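Local coordinates for protein anthranilate-CoA ligase (Stigmatella aurantiaca, PDB 4WV3) that belongs to the ANL clan of AMP-binding enzymes, which pair a large N-terminal domain with a smaller C-terminal one, at residues Tyr270-Ala275 with Ala438-Ala443; Ser431-His436 with Pro456-Ile461. All blocks are in the same frame, centred on the assembly; numbering follows the deposited sequence.

Contact 1. Residues Tyr270-Ala275 with Ala438-Ala443; sequences YAAALA and AVQECA
The interface between the two domains of an ANL-clan enzyme shows how a sheet edge can rest on a helix through close packing: Q440, at a bulge in the edge strand 439-448 of the small C-terminal sheet, lies against A271 and A272 on helix 267-274 of the large domain and A275 next to its C-terminal end, with no hydrogen bond between 270-275 and 438-443. Its side chain extends toward the helix as a straight arm. With CG anti to the backbone N (chi1 180°) and the chain straight beyond it (chi2 171°), the terminal amide is carried to the C-terminal part of the helix. There NE2 comes to 3.5 Å from A272 CA, and the amide carbon CD lies 3.7 Å from A275 CB. The methyl of A275 meets the amide oxygen too, 3.8 Å from Q440 OE1. One turn earlier, A271 CB points at the strand and touches the backbone carbonyl, 3.4 Å from Q440 O. The chain turns a corner at Q440, where Q440 and E441 both face I461 of the neighbouring strand, a classic beta bulge. Polar links lie beside the patch: E441 is hydrogen-bonded to T268 near the start of the same helix, and K501, from its own C-terminal part, is its salt-bridge partner. The three small alanines let the strand approach the helix closely, with the nearest CA atoms, those of A271 and Q440, 6.0 Å apart. Within this patch, shape does the work: methyl and CA groups meet an amide and a carbonyl through van der Waals contact, while beside it E441 supplies a directional bond to T268.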
# COMPACT_ATOMS: atom_id res chain seq x y z
N TYR A 270 -6.10 10.72 5.32
CA TYR A 270 -6.89 11.87 4.90
C TYR A 270 -7.77 12.38 6.04
O TYR A 270 -7.96 13.59 6.18
CB TYR A 270 -7.77 11.51 3.69
CG TYR A 270 -7.01 11.39 2.38
CD1 TYR A 270 -6.52 12.53 1.74
CD2 TYR A 270 -6.80 10.16 1.78
CE1 TYR A 270 -5.83 12.43 0.55
CE2 TYR A 270 -6.12 10.05 0.59
CZ TYR A 270 -5.64 11.19 -0.03
OH TYR A 270 -4.95 11.09 -1.22
N ALA A 271 -8.28 11.46 6.84
CA ALA A 271 -9.13 11.82 7.98
C ALA A 271 -8.32 12.50 9.07
O ALA A 271 -8.78 13.46 9.70
CB ALA A 271 -9.83 10.59 8.52
N ALA A 272 -7.10 12.01 9.30
CA ALA A 272 -6.21 12.58 10.30
C ALA A 272 -5.80 14.00 9.92
O ALA A 272 -5.65 14.87 10.79
CB ALA A 272 -4.99 11.70 10.49
N ALA A 273 -5.60 14.23 8.63
CA ALA A 273 -5.21 15.54 8.14
C ALA A 273 -6.34 16.55 8.29
O ALA A 273 -6.12 17.69 8.72
CB ALA A 273 -4.76 15.46 6.68
N LEU A 274 -7.55 16.13 7.94
CA LEU A 274 -8.73 17.00 8.04
C LEU A 274 -9.14 17.23 9.49
O LEU A 274 -9.87 18.17 9.80
CB LEU A 274 -9.90 16.41 7.25
CG LEU A 274 -9.71 16.37 5.73
CD1 LEU A 274 -10.86 15.62 5.07
CD2 LEU A 274 -9.60 17.78 5.16
N ALA A 275 -8.67 16.36 10.39
CA ALA A 275 -8.96 16.51 11.81
C ALA A 275 -8.17 17.66 12.42
O ALA A 275 -8.53 18.18 13.48
CB ALA A 275 -8.66 15.21 12.55
N ALA A 438 -18.41 14.56 14.17
CA ALA A 438 -17.64 14.33 15.38
C ALA A 438 -16.75 13.09 15.26
O ALA A 438 -15.83 12.90 16.05
CB ALA A 438 -18.56 14.21 16.59
N VAL A 439 -17.04 12.27 14.26
CA VAL A 439 -16.29 11.03 14.05
C VAL A 439 -15.11 11.24 13.10
O VAL A 439 -15.29 11.68 11.97
CB VAL A 439 -17.19 9.93 13.47
CG1 VAL A 439 -16.39 8.66 13.22
CG2 VAL A 439 -18.36 9.66 14.40
N GLN A 440 -13.91 10.92 13.57
CA GLN A 440 -12.72 11.01 12.74
C GLN A 440 -12.59 9.76 11.87
O GLN A 440 -12.38 9.85 10.66
CB GLN A 440 -11.47 11.20 13.60
CG GLN A 440 -10.18 11.29 12.81
CD GLN A 440 -9.00 11.70 13.67
OE1 GLN A 440 -9.17 12.21 14.78
NE2 GLN A 440 -7.79 11.48 13.17
N GLU A 441 -12.72 8.60 12.51
CA GLU A 441 -12.73 7.32 11.81
C GLU A 441 -13.34 6.26 12.72
O GLU A 441 -13.53 6.49 13.91
CB GLU A 441 -11.32 6.91 11.39
CG GLU A 441 -10.34 6.77 12.54
CD GLU A 441 -8.98 6.27 12.10
OE1 GLU A 441 -8.88 5.75 10.97
OE2 GLU A 441 -8.01 6.41 12.87
N CYS A 442 -13.66 5.09 12.16
CA CYS A 442 -14.29 4.03 12.94
C CYS A 442 -14.11 2.65 12.33
O CYS A 442 -13.54 2.50 11.25
CB CYS A 442 -15.78 4.33 13.13
SG CYS A 442 -16.74 4.28 11.60
N ALA A 443 -14.61 1.64 13.03
CA ALA A 443 -14.53 0.26 12.58
C ALA A 443 -15.72 -0.54 13.10
O ALA A 443 -16.13 -0.38 14.26
CB ALA A 443 -13.23 -0.37 13.03

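Contact 2. Residues Ser431-His436 with Pro456-Ile461; sequences STLIQH and PKAFII
L433 meets strand 454-462 with both of its methyl groups, each taking a different partner. CD1 sits 3.7 Å from A458 CB, while CD2 reaches I460 CD1 at 4.2 Å, the two longer side chains crossing at about a right angle. A458 and I460 alternate with F459 along the strand and so present their side chains to the helix, whereas F459 turns to the other face, toward L499. On the leucine, CB already faces the strand; with CG anti to the carbonyl carbon (chi1 -71°) the two methyls arrive over A458 and I460. C442 on the adjoining strand and C480 on helix 470-483 also touch L433. Farther out, a type I turn runs from L433 to H436, in which H436 N bonds to L433 O at 3.2 Å. H436 is then held at both ring nitrogens, by the backbone N of A438 and by Q475, and T432 O accepts a bond from H479; the bonds to Q475 and H479 link this part of the chain to helix 470-483. Helices laid on one face of a small sheet in this way form the alpha/beta core of the C-terminal domain of AMP-binding enzymes.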
# COMPACT_ATOMS: atom_id res chain seq x y z
N SER A 431 -18.96 3.85 6.69
CA SER A 431 -19.10 5.01 5.81
C SER A 431 -20.23 5.92 6.26
O SER A 431 -20.19 7.13 6.06
CB SER A 431 -19.34 4.56 4.36
OG SER A 431 -19.56 5.67 3.51
N THR A 432 -21.25 5.32 6.88
CA THR A 432 -22.38 6.07 7.40
C THR A 432 -22.01 6.79 8.69
O THR A 432 -22.35 7.95 8.89
CB THR A 432 -23.60 5.15 7.65
OG1 THR A 432 -24.05 4.61 6.40
CG2 THR A 432 -24.73 5.93 8.30
N LEU A 433 -21.29 6.08 9.56
CA LEU A 433 -20.86 6.64 10.84
C LEU A 433 -19.95 7.85 10.66
O LEU A 433 -20.03 8.82 11.41
CB LEU A 433 -20.15 5.57 11.68
CG LEU A 433 -21.01 4.45 12.25
CD1 LEU A 433 -20.14 3.29 12.70
CD2 LEU A 433 -21.84 4.96 13.42
N ILE A 434 -19.08 7.78 9.66
CA ILE A 434 -18.09 8.84 9.44
C ILE A 434 -18.72 10.12 8.89
O ILE A 434 -18.09 11.17 8.86
CB ILE A 434 -16.95 8.36 8.51
CG1 ILE A 434 -15.65 9.12 8.81
CG2 ILE A 434 -17.35 8.48 7.05
CD1 ILE A 434 -14.45 8.60 8.06
N GLN A 435 -19.98 10.02 8.46
CA GLN A 435 -20.72 11.19 8.00
C GLN A 435 -20.94 12.19 9.13
O GLN A 435 -21.00 13.40 8.90
CB GLN A 435 -22.05 10.79 7.38
CG GLN A 435 -21.93 10.07 6.05
CD GLN A 435 -23.27 9.65 5.48
OE1 GLN A 435 -24.29 9.69 6.18
NE2 GLN A 435 -23.29 9.24 4.22
N HIS A 436 -21.08 11.68 10.35
CA HIS A 436 -21.22 12.54 11.52
C HIS A 436 -19.92 13.29 11.76
O HIS A 436 -18.85 12.68 11.84
CB HIS A 436 -21.61 11.72 12.75
CG HIS A 436 -22.08 12.56 13.90
ND1 HIS A 436 -21.22 13.29 14.69
CD2 HIS A 436 -23.32 12.80 14.38
CE1 HIS A 436 -21.91 13.93 15.62
NE2 HIS A 436 -23.19 13.65 15.45
N PRO A 456 -23.75 -5.91 14.99
CA PRO A 456 -22.70 -4.93 14.68
C PRO A 456 -22.26 -4.14 15.90
O PRO A 456 -23.09 -3.63 16.64
CB PRO A 456 -23.39 -4.00 13.67
CG PRO A 456 -24.53 -4.79 13.13
CD PRO A 456 -25.00 -5.65 14.26
N LYS A 457 -20.95 -4.05 16.10
CA LYS A 457 -20.39 -3.18 17.13
C LYS A 457 -19.44 -2.17 16.50
O LYS A 457 -18.57 -2.54 15.71
CB LYS A 457 -19.65 -3.99 18.20
CG LYS A 457 -18.82 -3.13 19.14
CD LYS A 457 -18.20 -3.95 20.25
CE LYS A 457 -19.26 -4.55 21.15
NZ LYS A 457 -18.65 -5.26 22.32
N ALA A 458 -19.61 -0.90 16.85
CA ALA A 458 -18.81 0.16 16.25
C ALA A 458 -17.79 0.74 17.22
O ALA A 458 -18.14 1.24 18.28
CB ALA A 458 -19.71 1.26 15.72
N PHE A 459 -16.52 0.65 16.85
CA PHE A 459 -15.45 1.29 17.60
C PHE A 459 -15.13 2.64 16.96
O PHE A 459 -14.62 2.69 15.84
CB PHE A 459 -14.20 0.41 17.64
CG PHE A 459 -14.40 -0.89 18.36
CD1 PHE A 459 -14.12 -1.00 19.71
CD2 PHE A 459 -14.87 -2.01 17.69
CE1 PHE A 459 -14.30 -2.19 20.38
CE2 PHE A 459 -15.06 -3.21 18.35
CZ PHE A 459 -14.77 -3.30 19.70
N ILE A 460 -15.44 3.72 17.67
CA ILE A 460 -15.37 5.05 17.09
C ILE A 460 -14.28 5.92 17.71
O ILE A 460 -14.19 6.06 18.93
CB ILE A 460 -16.72 5.78 17.22
CG1 ILE A 460 -17.82 4.97 16.53
CG2 ILE A 460 -16.63 7.19 16.63
CD1 ILE A 460 -19.18 5.65 16.56
N ILE A 461 -13.44 6.51 16.85
CA ILE A 461 -12.48 7.51 17.27
C ILE A 461 -13.04 8.89 16.96
O ILE A 461 -13.35 9.20 15.81
CB ILE A 461 -11.13 7.35 16.54
CG1 ILE A 461 -10.50 6.00 16.87
CG2 ILE A 461 -10.19 8.48 16.91
CD1 ILE A 461 -9.16 5.77 16.21

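Overall arrangement
The two contacts meet on one three-stranded sheet but differ in what they join. Contact 2 is buried within the C-terminal domain and is carried by aliphatic groups. Contact 1, only partly buried, links that domain to the large one, and there an amide and a carbonyl lie against methyl and CA groups. Strands 439-448 and 454-462 are antiparallel neighbours, coupled by probable hydrogen bonds from F459 N to A443 O and from Q440 N to I461 O. V439 also packs on the backbone of L433. With centres 10 Å apart, the helix-on-sheet core and the domain interface thus share a framework.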